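Long-range contact in TetR family transcriptional regulator (Chloroflexus aurantiacus, PDB 3NRG), which probably binds DNA at cis-regulatory sites and regulates transcription: residues L91-F103 and L164-I176. Numbering follows the deposited sequence.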
ATOM      1  N   LEU A  91      -5.964  14.084  -8.204  1.00 24.60           N
ATOM      2  CA  LEU A  91      -6.024  13.479  -6.872  1.00 22.91           C
ATOM      3  C   LEU A  91      -7.077  12.379  -6.792  1.00 28.61           C
ATOM      4  O   LEU A  91      -6.846  11.363  -6.136  1.00 28.75           O
ATOM      5  CB  LEU A  91      -6.263  14.543  -5.787  1.00 22.08           C
ATOM      6  CG  LEU A  91      -5.048  15.413  -5.404  1.00 25.04           C
ATOM      7  CD1 LEU A  91      -5.462  16.544  -4.512  1.00 24.14           C
ATOM      8  CD2 LEU A  91      -3.968  14.590  -4.722  1.00 25.18           C
ATOM      9  N   ARG A  92      -8.212  12.554  -7.502  1.00 26.59           N
ATOM     10  CA  ARG A  92      -9.271  11.538  -7.575  1.00 26.58           C
ATOM     11  C   ARG A  92      -8.743  10.289  -8.295  1.00 31.30           C
ATOM     12  O   ARG A  92      -9.016   9.172  -7.859  1.00 30.65           O
ATOM     13  CB  ARG A  92     -10.523  12.103  -8.290  1.00 26.34           C
ATOM     14  CG  ARG A  92     -11.754  11.190  -8.219  1.00 33.90           C
ATOM     15  CD  ARG A  92     -11.857  10.263  -9.424  1.00 41.80           C
ATOM     16  NE  ARG A  92     -12.821   9.184  -9.203  1.00 53.69           N
ATOM     17  CZ  ARG A  92     -14.091   9.224  -9.597  1.00 71.11           C
ATOM     18  NH1 ARG A  92     -14.561  10.290 -10.236  1.00 56.82           N
ATOM     19  NH2 ARG A  92     -14.897   8.199  -9.359  1.00 61.07           N
ATOM     20  N   TRP A  93      -7.980  10.488  -9.392  1.00 28.83           N
ATOM     21  CA  TRP A  93      -7.356   9.400 -10.136  1.00 29.32           C
ATOM     22  C   TRP A  93      -6.328   8.670  -9.252  1.00 30.54           C
ATOM     23  O   TRP A  93      -6.335   7.441  -9.194  1.00 29.91           O
ATOM     24  CB  TRP A  93      -6.685   9.943 -11.419  1.00 29.95           C
ATOM     25  CG  TRP A  93      -5.953   8.898 -12.220  1.00 31.95           C
ATOM     26  CD1 TRP A  93      -6.462   8.129 -13.225  1.00 35.54           C
ATOM     27  CD2 TRP A  93      -4.570   8.530 -12.091  1.00 32.00           C
ATOM     28  NE1 TRP A  93      -5.488   7.292 -13.721  1.00 35.85           N
ATOM     29  CE2 TRP A  93      -4.318   7.513 -13.039  1.00 36.85           C
ATOM     30  CE3 TRP A  93      -3.515   8.963 -11.263  1.00 32.84           C
ATOM     31  CZ2 TRP A  93      -3.061   6.906 -13.171  1.00 36.48           C
ATOM     32  CZ3 TRP A  93      -2.272   8.364 -11.397  1.00 34.58           C
ATOM     33  CH2 TRP A  93      -2.052   7.353 -12.344  1.00 35.98           C
ATOM     34  N   LEU A  94      -5.465   9.434  -8.544  1.00 25.56           N
ATOM     35  CA  LEU A  94      -4.425   8.881  -7.671  1.00 24.60           C
ATOM     36  C   LEU A  94      -5.027   8.142  -6.459  1.00 28.21           C
ATOM     37  O   LEU A  94      -4.479   7.123  -6.021  1.00 27.27           O
ATOM     38  CB  LEU A  94      -3.473   9.996  -7.209  1.00 24.66           C
ATOM     39  CG  LEU A  94      -2.185   9.549  -6.498  1.00 28.81           C
ATOM     40  CD1 LEU A  94      -1.239   8.795  -7.468  1.00 29.05           C
ATOM     41  CD2 LEU A  94      -1.478  10.744  -5.868  1.00 31.81           C
ATOM     42  N   LEU A  95      -6.150   8.651  -5.927  1.00 25.11           N
ATOM     43  CA  LEU A  95      -6.860   8.018  -4.811  1.00 24.84           C
ATOM     44  C   LEU A  95      -7.469   6.689  -5.270  1.00 30.01           C
ATOM     45  O   LEU A  95      -7.360   5.687  -4.565  1.00 30.30           O
ATOM     46  CB  LEU A  95      -7.955   8.971  -4.277  1.00 24.64           C
ATOM     47  CG  LEU A  95      -8.674   8.571  -2.982  1.00 28.72           C
ATOM     48  CD1 LEU A  95      -7.685   8.232  -1.873  1.00 28.54           C
ATOM     49  CD2 LEU A  95      -9.603   9.677  -2.527  1.00 28.76           C
ATOM     50  N   ASP A  96      -8.041   6.674  -6.494  1.00 27.11           N
ATOM     51  CA  ASP A  96      -8.631   5.488  -7.111  1.00 27.85           C
ATOM     52  C   ASP A  96      -7.566   4.400  -7.353  1.00 31.85           C
ATOM     53  O   ASP A  96      -7.803   3.233  -7.040  1.00 31.34           O
ATOM     54  CB  ASP A  96      -9.309   5.868  -8.433  1.00 31.31           C
ATOM     55  CG  ASP A  96     -10.673   5.247  -8.629  1.00 50.19           C
ATOM     56  OD1 ASP A  96     -10.751   3.994  -8.719  1.00 51.90           O
ATOM     57  OD2 ASP A  96     -11.656   6.010  -8.771  1.00 59.68           O
ATOM     58  N   VAL A  97      -6.387   4.794  -7.888  1.00 28.53           N
ATOM     59  CA  VAL A  97      -5.267   3.878  -8.142  1.00 28.78           C
ATOM     60  C   VAL A  97      -4.787   3.212  -6.833  1.00 31.03           C
ATOM     61  O   VAL A  97      -4.663   1.985  -6.773  1.00 30.47           O
ATOM     62  CB  VAL A  97      -4.105   4.593  -8.892  1.00 33.68           C
ATOM     63  CG1 VAL A  97      -2.826   3.758  -8.858  1.00 33.54           C
ATOM     64  CG2 VAL A  97      -4.500   4.912 -10.330  1.00 34.47           C
ATOM     65  N   GLY A  98      -4.551   4.029  -5.802  1.00 26.25           N
ATOM     66  CA  GLY A  98      -4.111   3.556  -4.493  1.00 25.24           C
ATOM     67  C   GLY A  98      -5.051   2.534  -3.889  1.00 28.25           C
ATOM     68  O   GLY A  98      -4.607   1.519  -3.347  1.00 28.30           O
ATOM     69  N   ILE A  99      -6.363   2.777  -4.022  1.00 24.11           N
ATOM     70  CA  ILE A  99      -7.412   1.884  -3.532  1.00 23.43           C
ATOM     71  C   ILE A  99      -7.475   0.583  -4.381  1.00 27.58           C
ATOM     72  O   ILE A  99      -7.621  -0.509  -3.820  1.00 26.30           O
ATOM     73  CB  ILE A  99      -8.771   2.655  -3.470  1.00 26.17           C
ATOM     74  CG1 ILE A  99      -8.742   3.719  -2.322  1.00 26.12           C
ATOM     75  CG2 ILE A  99      -9.954   1.702  -3.303  1.00 26.04           C
ATOM     76  CD1 ILE A  99      -9.778   4.879  -2.454  1.00 26.10           C
ATOM     77  N   GLN A 100      -7.308   0.701  -5.721  1.00 25.28           N
ATOM     78  CA  GLN A 100      -7.333  -0.465  -6.615  1.00 25.97           C
ATOM     79  C   GLN A 100      -6.136  -1.387  -6.373  1.00 30.89           C
ATOM     80  O   GLN A 100      -6.295  -2.609  -6.397  1.00 30.81           O
ATOM     81  CB  GLN A 100      -7.408  -0.041  -8.093  1.00 27.93           C
ATOM     82  CG  GLN A 100      -8.773   0.513  -8.525  1.00 44.78           C
ATOM     83  CD  GLN A 100      -9.890  -0.496  -8.386  1.00 72.94           C
ATOM     84  OE1 GLN A 100     -10.666  -0.467  -7.424  1.00 67.85           O
ATOM     85  NE2 GLN A 100     -10.006  -1.400  -9.356  1.00 71.26           N
ATOM     86  N   PHE A 101      -4.946  -0.806  -6.094  1.00 27.72           N
ATOM     87  CA  PHE A 101      -3.743  -1.587  -5.792  1.00 27.79           C
ATOM     88  C   PHE A 101      -3.915  -2.375  -4.484  1.00 31.94           C
ATOM     89  O   PHE A 101      -3.449  -3.513  -4.381  1.00 32.32           O
ATOM     90  CB  PHE A 101      -2.489  -0.681  -5.721  1.00 29.34           C
ATOM     91  CG  PHE A 101      -1.242  -1.438  -5.326  1.00 30.86           C
ATOM     92  CD1 PHE A 101      -0.620  -2.303  -6.223  1.00 34.54           C
ATOM     93  CD2 PHE A 101      -0.750  -1.372  -4.027  1.00 32.17           C
ATOM     94  CE1 PHE A 101       0.466  -3.087  -5.824  1.00 35.72           C
ATOM     95  CE2 PHE A 101       0.349  -2.142  -3.637  1.00 35.08           C
ATOM     96  CZ  PHE A 101       0.955  -2.989  -4.540  1.00 33.66           C
ATOM     97  N   GLN A 102      -4.570  -1.757  -3.484  1.00 28.10           N
ATOM     98  CA  GLN A 102      -4.851  -2.376  -2.197  1.00 27.86           C
ATOM     99  C   GLN A 102      -5.808  -3.581  -2.361  1.00 33.24           C
ATOM    100  O   GLN A 102      -5.569  -4.634  -1.781  1.00 32.98           O
ATOM    101  CB  GLN A 102      -5.450  -1.339  -1.230  1.00 28.51           C
ATOM    102  CG  GLN A 102      -5.575  -1.846   0.207  1.00 39.70           C
ATOM    103  CD  GLN A 102      -6.430  -0.961   1.078  1.00 46.19           C
ATOM    104  OE1 GLN A 102      -6.427   0.275   0.962  1.00 37.39           O
ATOM    105  NE2 GLN A 102      -7.137  -1.578   2.018  1.00 34.22           N
ATOM    106  N   PHE A 103      -6.872  -3.419  -3.170  1.00 30.59           N
ATOM    107  CA  PHE A 103      -7.875  -4.466  -3.400  1.00 30.73           C
ATOM    108  C   PHE A 103      -7.321  -5.666  -4.207  1.00 34.80           C
ATOM    109  O   PHE A 103      -7.789  -6.796  -4.006  1.00 35.50           O
ATOM    110  CB  PHE A 103      -9.122  -3.878  -4.087  1.00 32.78           C
ATOM    111  CG  PHE A 103      -9.946  -2.894  -3.265  1.00 33.93           C
ATOM    112  CD1 PHE A 103      -9.626  -2.629  -1.933  1.00 36.27           C
ATOM    113  CD2 PHE A 103     -11.069  -2.278  -3.809  1.00 36.09           C
ATOM    114  CE1 PHE A 103     -10.393  -1.735  -1.178  1.00 36.61           C
ATOM    115  CE2 PHE A 103     -11.845  -1.399  -3.045  1.00 38.40           C
ATOM    116  CZ  PHE A 103     -11.503  -1.136  -1.735  1.00 36.10           C
ATOM    117  N   LEU A 164      -4.251  15.420   3.251  1.00 22.37           N
ATOM    118  CA  LEU A 164      -4.275  14.550   2.067  1.00 22.29           C
ATOM    119  C   LEU A 164      -3.666  13.174   2.381  1.00 27.87           C
ATOM    120  O   LEU A 164      -4.275  12.147   2.068  1.00 27.54           O
ATOM    121  CB  LEU A 164      -3.529  15.203   0.891  1.00 22.69           C
ATOM    122  CG  LEU A 164      -4.187  16.450   0.267  1.00 27.43           C
ATOM    123  CD1 LEU A 164      -3.193  17.223  -0.565  1.00 28.29           C
ATOM    124  CD2 LEU A 164      -5.386  16.077  -0.577  1.00 29.05           C
ATOM    125  N   ASN A 165      -2.496  13.156   3.055  1.00 25.42           N
ATOM    126  CA  ASN A 165      -1.799  11.917   3.411  1.00 24.80           C
ATOM    127  C   ASN A 165      -2.631  10.991   4.306  1.00 28.29           C
ATOM    128  O   ASN A 165      -2.703   9.799   4.023  1.00 29.16           O
ATOM    129  CB  ASN A 165      -0.435  12.212   4.043  1.00 24.93           C
ATOM    130  CG  ASN A 165       0.408  10.976   4.264  1.00 41.38           C
ATOM    131  OD1 ASN A 165       0.793  10.272   3.319  1.00 34.79           O
ATOM    132  ND2 ASN A 165       0.724  10.695   5.517  1.00 27.68           N
ATOM    133  N   VAL A 166      -3.275  11.529   5.367  1.00 23.86           N
ATOM    134  CA  VAL A 166      -4.093  10.699   6.277  1.00 23.30           C
ATOM    135  C   VAL A 166      -5.343  10.137   5.601  1.00 26.77           C
ATOM    136  O   VAL A 166      -5.720   9.001   5.864  1.00 26.42           O
ATOM    137  CB  VAL A 166      -4.402  11.372   7.649  1.00 27.72           C
ATOM    138  CG1 VAL A 166      -3.119  11.634   8.431  1.00 28.04           C
ATOM    139  CG2 VAL A 166      -5.219  12.660   7.481  1.00 27.43           C
ATOM    140  N   VAL A 167      -5.956  10.913   4.698  1.00 24.08           N
ATOM    141  CA  VAL A 167      -7.141  10.477   3.956  1.00 23.64           C
ATOM    142  C   VAL A 167      -6.766   9.351   2.990  1.00 29.48           C
ATOM    143  O   VAL A 167      -7.366   8.272   3.042  1.00 30.48           O
ATOM    144  CB  VAL A 167      -7.828  11.668   3.230  1.00 26.71           C
ATOM    145  CG1 VAL A 167      -8.833  11.177   2.200  1.00 26.33           C
ATOM    146  CG2 VAL A 167      -8.495  12.611   4.230  1.00 26.35           C
ATOM    147  N   PHE A 168      -5.727   9.580   2.154  1.00 26.19           N
ATOM    148  CA  PHE A 168      -5.248   8.593   1.172  1.00 25.99           C
ATOM    149  C   PHE A 168      -4.786   7.274   1.831  1.00 29.37           C
ATOM    150  O   PHE A 168      -4.967   6.200   1.259  1.00 29.39           O
ATOM    151  CB  PHE A 168      -4.113   9.194   0.315  1.00 27.77           C
ATOM    152  CG  PHE A 168      -4.575   9.993  -0.881  1.00 29.51           C
ATOM    153  CD1 PHE A 168      -5.283  11.179  -0.715  1.00 32.80           C
ATOM    154  CD2 PHE A 168      -4.246   9.598  -2.172  1.00 32.18           C
ATOM    155  CE1 PHE A 168      -5.703  11.923  -1.822  1.00 34.15           C
ATOM    156  CE2 PHE A 168      -4.648  10.354  -3.278  1.00 35.45           C
ATOM    157  CZ  PHE A 168      -5.387  11.503  -3.097  1.00 33.65           C
ATOM    158  N   THR A 169      -4.189   7.367   3.017  1.00 25.27           N
ATOM    159  CA  THR A 169      -3.689   6.210   3.752  1.00 25.12           C
ATOM    160  C   THR A 169      -4.828   5.352   4.323  1.00 28.75           C
ATOM    161  O   THR A 169      -4.710   4.124   4.351  1.00 28.44           O
ATOM    162  CB  THR A 169      -2.719   6.688   4.854  1.00 29.55           C
ATOM    163  OG1 THR A 169      -1.602   7.321   4.235  1.00 31.86           O
ATOM    164  CG2 THR A 169      -2.238   5.563   5.748  1.00 26.17           C
ATOM    165  N   GLU A 170      -5.922   5.995   4.784  1.00 24.04           N
ATOM    166  CA  GLU A 170      -6.982   5.298   5.504  1.00 23.78           C
ATOM    167  C   GLU A 170      -8.273   5.018   4.729  1.00 28.28           C
ATOM    168  O   GLU A 170      -9.081   4.210   5.200  1.00 29.90           O
ATOM    169  CB  GLU A 170      -7.297   6.024   6.822  1.00 25.50           C
ATOM    170  CG  GLU A 170      -6.106   6.166   7.757  1.00 36.23           C
ATOM    171  CD  GLU A 170      -5.622   4.893   8.429  1.00 55.14           C
ATOM    172  OE1 GLU A 170      -6.359   3.879   8.412  1.00 43.79           O
ATOM    173  OE2 GLU A 170      -4.517   4.925   9.013  1.00 54.63           O
ATOM    174  N   LEU A 171      -8.506   5.694   3.576  1.00 22.96           N
ATOM    175  CA  LEU A 171      -9.772   5.518   2.850  1.00 21.94           C
ATOM    176  C   LEU A 171     -10.101   4.071   2.462  1.00 27.68           C
ATOM    177  O   LEU A 171     -11.208   3.619   2.724  1.00 28.40           O
ATOM    178  CB  LEU A 171      -9.913   6.474   1.652  1.00 20.97           C
ATOM    179  CG  LEU A 171     -11.324   6.516   0.999  1.00 24.48           C
ATOM    180  CD1 LEU A 171     -12.423   6.822   2.046  1.00 24.58           C
ATOM    181  CD2 LEU A 171     -11.375   7.510  -0.140  1.00 23.76           C
ATOM    182  N   GLY A 172      -9.132   3.363   1.882  1.00 24.81           N
ATOM    183  CA  GLY A 172      -9.299   1.974   1.457  1.00 24.97           C
ATOM    184  C   GLY A 172      -9.811   1.067   2.553  1.00 29.49           C
ATOM    185  O   GLY A 172     -10.786   0.337   2.353  1.00 30.36           O
ATOM    186  N   ASN A 173      -9.191   1.149   3.743  1.00 25.64           N
ATOM    187  CA  ASN A 173      -9.597   0.362   4.909  1.00 26.13           C
ATOM    188  C   ASN A 173     -11.016   0.701   5.339  1.00 30.89           C
ATOM    189  O   ASN A 173     -11.776  -0.195   5.717  1.00 32.02           O
ATOM    190  CB  ASN A 173      -8.619   0.574   6.073  1.00 27.37           C
ATOM    191  CG  ASN A 173      -7.207   0.112   5.785  1.00 53.72           C
ATOM    192  OD1 ASN A 173      -6.975  -0.922   5.135  1.00 46.63           O
ATOM    193  ND2 ASN A 173      -6.231   0.845   6.305  1.00 47.42           N
ATOM    194  N   HIS A 174     -11.388   1.994   5.258  1.00 26.70           N
ATOM    195  CA  HIS A 174     -12.727   2.442   5.627  1.00 26.35           C
ATOM    196  C   HIS A 174     -13.789   1.938   4.649  1.00 28.57           C
ATOM    197  O   HIS A 174     -14.872   1.532   5.079  1.00 28.51           O
ATOM    198  CB  HIS A 174     -12.782   3.968   5.754  1.00 26.76           C
ATOM    199  CG  HIS A 174     -14.091   4.462   6.280  1.00 30.72           C
ATOM    200  ND1 HIS A 174     -14.509   4.167   7.569  1.00 33.26           N
ATOM    201  CD2 HIS A 174     -15.052   5.183   5.662  1.00 32.48           C
ATOM    202  CE1 HIS A 174     -15.697   4.729   7.697  1.00 33.19           C
ATOM    203  NE2 HIS A 174     -16.061   5.363   6.581  1.00 33.17           N
ATOM    204  N   LEU A 175     -13.478   1.957   3.336  1.00 23.77           N
ATOM    205  CA  LEU A 175     -14.382   1.461   2.289  1.00 23.84           C
ATOM    206  C   LEU A 175     -14.728  -0.003   2.535  1.00 28.50           C
ATOM    207  O   LEU A 175     -15.906  -0.363   2.520  1.00 28.44           O
ATOM    208  CB  LEU A 175     -13.747   1.628   0.890  1.00 23.09           C
ATOM    209  CG  LEU A 175     -13.469   3.059   0.439  1.00 26.50           C
ATOM    210  CD1 LEU A 175     -12.717   3.070  -0.849  1.00 26.06           C
ATOM    211  CD2 LEU A 175     -14.751   3.857   0.313  1.00 29.53           C
ATOM    212  N   ILE A 176     -13.697  -0.837   2.824  1.00 26.13           N
ATOM    213  CA  ILE A 176     -13.855  -2.264   3.137  1.00 27.35           C
ATOM    214  C   ILE A 176     -14.729  -2.433   4.381  1.00 31.98           C
ATOM    215  O   ILE A 176     -15.708  -3.176   4.350  1.00 33.34           O
ATOM    216  CB  ILE A 176     -12.461  -2.949   3.314  1.00 30.44           C
ATOM    217  CG1 ILE A 176     -11.687  -2.981   1.980  1.00 31.06           C
ATOM    218  CG2 ILE A 176     -12.608  -4.357   3.894  1.00 31.52           C
ATOM    219  CD1 ILE A 176     -10.180  -3.268   2.125  1.00 42.40           C
TER
HETATM  220  O   HOH W   1      -6.367   2.228   3.458  1.00 35.53           O
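Phe168 lies against Leu95 where two helices of the all-helical C-terminal domain of this TetR-family protein pack together. Leu95 CD1 sits over the centre of one ring face in a CH-pi contact, 3.7 Å from the centroid of the Phe168 ring. The ring reaches far enough that its CZ touches Leu91 CD2 and its CE2 touches Leu94 CD2. With an alanine in its place, Leu95 CD1 would probably lose the ring face it packs on and a gap would open beside Leu91. Leu95 has CG anti to its own N (chi1 -171°), which brings CG round to the other helix. The fork then splits, CD1 to the ring and CD2 to Leu171 CD2, 3.7 Å away. Ile99 CD1 continues the apolar seam, touching Leu171 CD2 and Leu175 CD1. Further along, Phe103 CE1 packs 3.6 Å from Ile176 CG1. Gln102 rests its OE1 against Gly172 CA, and its NE2 lies 3.5 Å from Ile176 CD1.

The axes of 91-103 and 164-176 cross at -49°, 9.4 Å apart at their closest. The backbones come closest at Gly172, whose CA is 5.3 Å from Ile99 CA. Outside the pair, Phe138 of helix 124-147 meets the Phe168 ring, and Val202 of helix 196-214 touches Leu175.

Helix 157-179 is kinked here, and Asn173 N has no bond to the preceding turn. A water takes that N-H and donates to Thr169 O at 2.7 Å and to Gln102 OE1 at 3.2 Å.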